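Local atomic coordinates of phosphoribosylaminoimidazole-succinocarboxamide synthase (Saccharomyces cerevisiae, PDB entry 2CNQ), a protein that catalyses the ATP-dependent joining of aspartate to 4-carboxy-5-aminoimidazole ribotide, forming SAICAR in the de novo biosynthesis of purines. Residues Lys209-Ala214 against Tyr296-Gly301. Sequence-based numbering, arbitrary orientation. Where two conformers were deposited one is given.
Sequences KGIIIA and YETLTG
The methyl CG2 of Thr298 lies 3.2 Å from the carbonyl O of Lys209, and its CB meets CD1 of Ile211 at 3.7 Å. With CG2 anti to the backbone N, OG1 sits beside that N and bonds to Glu294 O one turn back, which leaves the methyl to face the neighbouring segment. Ile211, in the conformer described, splits its two arms: CD1 reaches Thr298, while CG2 touches CD2 of Leu299 at 4.0 Å, the two side chains crossing at about a right angle. The contact joins the end of helix 282-300 to a helix-to-strand turn, where helix 185-209 closes in a Schellman motif and strand 211-223 begins. Gly210 suits that corner because its positive phi (105°) is readily adopted by a residue without a side chain. Phe243 of strand 228-245 packs on both Ile211 and Leu299, which suits their branched, wholly apolar side chains. At the exposed border Lys209 bends at chi2 (-61°) and lays its aliphatic part beside the carbonyl O of Thr298, with CB 3.5 Å from that oxygen. Within the last helical turn, Thr300 OG1 bonds to Tyr296 O at 2.8 Å, sharing it with Thr300 N from the opposite face.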
loop_
_atom_site.group_PDB
_atom_site.type_symbol
_atom_site.label_atom_id
_atom_site.label_comp_id
_atom_site.label_asym_id
_atom_site.label_seq_id
_atom_site.Cartn_x
_atom_site.Cartn_y
_atom_site.Cartn_z
ATOM N N LYS A 209 12.846 10.897 9.859
ATOM C CA LYS A 209 11.779 11.856 9.733
ATOM C C LYS A 209 10.823 11.814 10.887
ATOM O O LYS A 209 9.981 12.692 10.976
ATOM C CB LYS A 209 10.969 11.627 8.473
ATOM C CG LYS A 209 11.715 11.759 7.187
ATOM C CD LYS A 209 12.272 13.145 7.047
ATOM C CE LYS A 209 12.659 13.427 5.608
ATOM N NZ LYS A 209 13.250 14.773 5.520
ATOM N N GLY A 210 10.913 10.810 11.731
ATOM C CA GLY A 210 10.047 10.700 12.868
ATOM C C GLY A 210 8.961 9.688 12.757
ATOM O O GLY A 210 8.130 9.658 13.638
ATOM N N ILE A 211 8.977 8.849 11.748
ATOM C CA ILE A 211 7.950 7.848 11.593
ATOM C C ILE A 211 8.589 6.500 11.644
ATOM O O ILE A 211 9.570 6.237 10.994
ATOM C CB ILE A 211 7.041 8.063 10.366
ATOM C CG1 ILE A 211 5.988 9.134 10.708
ATOM C CG2 ILE A 211 6.344 6.777 9.987
ATOM C CD1 ILE A 211 5.071 9.489 9.571
ATOM N N ILE A 212 7.967 5.656 12.423
ATOM C CA ILE A 212 8.267 4.250 12.417
ATOM C C ILE A 212 7.357 3.599 11.427
ATOM O O ILE A 212 6.152 3.657 11.556
ATOM C CB ILE A 212 8.063 3.660 13.796
ATOM C CG1 ILE A 212 9.133 4.182 14.741
ATOM C CG2 ILE A 212 8.106 2.156 13.706
ATOM C CD1 ILE A 212 8.903 3.833 16.167
ATOM N N ILE A 213 7.926 2.972 10.425
ATOM C CA ILE A 213 7.146 2.157 9.532
ATOM C C ILE A 213 7.057 0.820 10.197
ATOM O O ILE A 213 8.011 0.067 10.225
ATOM C CB ILE A 213 7.785 2.023 8.172
ATOM C CG1 ILE A 213 8.126 3.367 7.574
ATOM C CG2 ILE A 213 6.839 1.257 7.285
ATOM C CD1 ILE A 213 8.814 3.293 6.277
ATOM N N ALA A 214 5.938 0.520 10.796
ATOM C CA ALA A 214 5.839 -0.698 11.528
ATOM C C ALA A 214 5.892 -1.890 10.614
ATOM O O ALA A 214 6.562 -2.868 10.890
ATOM C CB ALA A 214 4.583 -0.725 12.299
ATOM N N TYR A 296 1.901 11.436 5.103
ATOM C CA TYR A 296 2.424 11.916 3.856
ATOM C C TYR A 296 3.396 13.022 4.073
ATOM O O TYR A 296 4.466 13.030 3.517
ATOM C CB TYR A 296 1.275 12.379 2.972
ATOM C CG TYR A 296 1.742 13.064 1.751
ATOM C CD1 TYR A 296 1.948 14.430 1.734
ATOM C CD2 TYR A 296 2.032 12.359 0.612
ATOM C CE1 TYR A 296 2.423 15.052 0.615
ATOM C CE2 TYR A 296 2.511 12.974 -0.496
ATOM C CZ TYR A 296 2.707 14.316 -0.484
ATOM O OH TYR A 296 3.197 14.908 -1.613
ATOM N N GLU A 297 3.016 14.002 4.832
ATOM C CA GLU A 297 3.878 15.163 5.010
ATOM C C GLU A 297 5.142 14.782 5.708
ATOM O O GLU A 297 6.201 15.241 5.336
ATOM C CB GLU A 297 3.130 16.231 5.776
ATOM C CG GLU A 297 2.032 16.821 4.955
ATOM C CD GLU A 297 1.404 18.042 5.545
ATOM O OE1 GLU A 297 0.947 18.884 4.775
ATOM O OE2 GLU A 297 1.352 18.150 6.776
ATOM N N THR A 298 5.062 13.954 6.725
ATOM C CA THR A 298 6.242 13.622 7.462
ATOM C C THR A 298 7.167 12.782 6.635
ATOM O O THR A 298 8.361 12.990 6.610
ATOM C CB THR A 298 5.903 12.952 8.726
ATOM O OG1 THR A 298 5.070 13.835 9.455
ATOM C CG2 THR A 298 7.095 12.691 9.580
ATOM N N LEU A 299 6.615 11.809 5.945
ATOM C CA LEU A 299 7.440 10.926 5.170
ATOM C C LEU A 299 8.090 11.629 4.030
ATOM O O LEU A 299 9.218 11.341 3.724
ATOM C CB LEU A 299 6.604 9.777 4.651
ATOM C CG LEU A 299 6.175 8.831 5.746
ATOM C CD1 LEU A 299 5.115 7.913 5.223
ATOM C CD2 LEU A 299 7.358 8.084 6.320
ATOM N N THR A 300 7.362 12.484 3.340
ATOM C CA THR A 300 7.895 13.120 2.157
ATOM C C THR A 300 8.640 14.360 2.476
ATOM O O THR A 300 9.417 14.806 1.670
ATOM C CB THR A 300 6.825 13.471 1.160
ATOM O OG1 THR A 300 5.957 14.467 1.691
ATOM C CG2 THR A 300 6.036 12.283 0.716
ATOM N N GLY A 301 8.389 14.953 3.627
ATOM C CA GLY A 301 8.931 16.244 3.930
ATOM C C GLY A 301 8.311 17.328 3.119
ATOM O O GLY A 301 8.828 18.418 3.095
#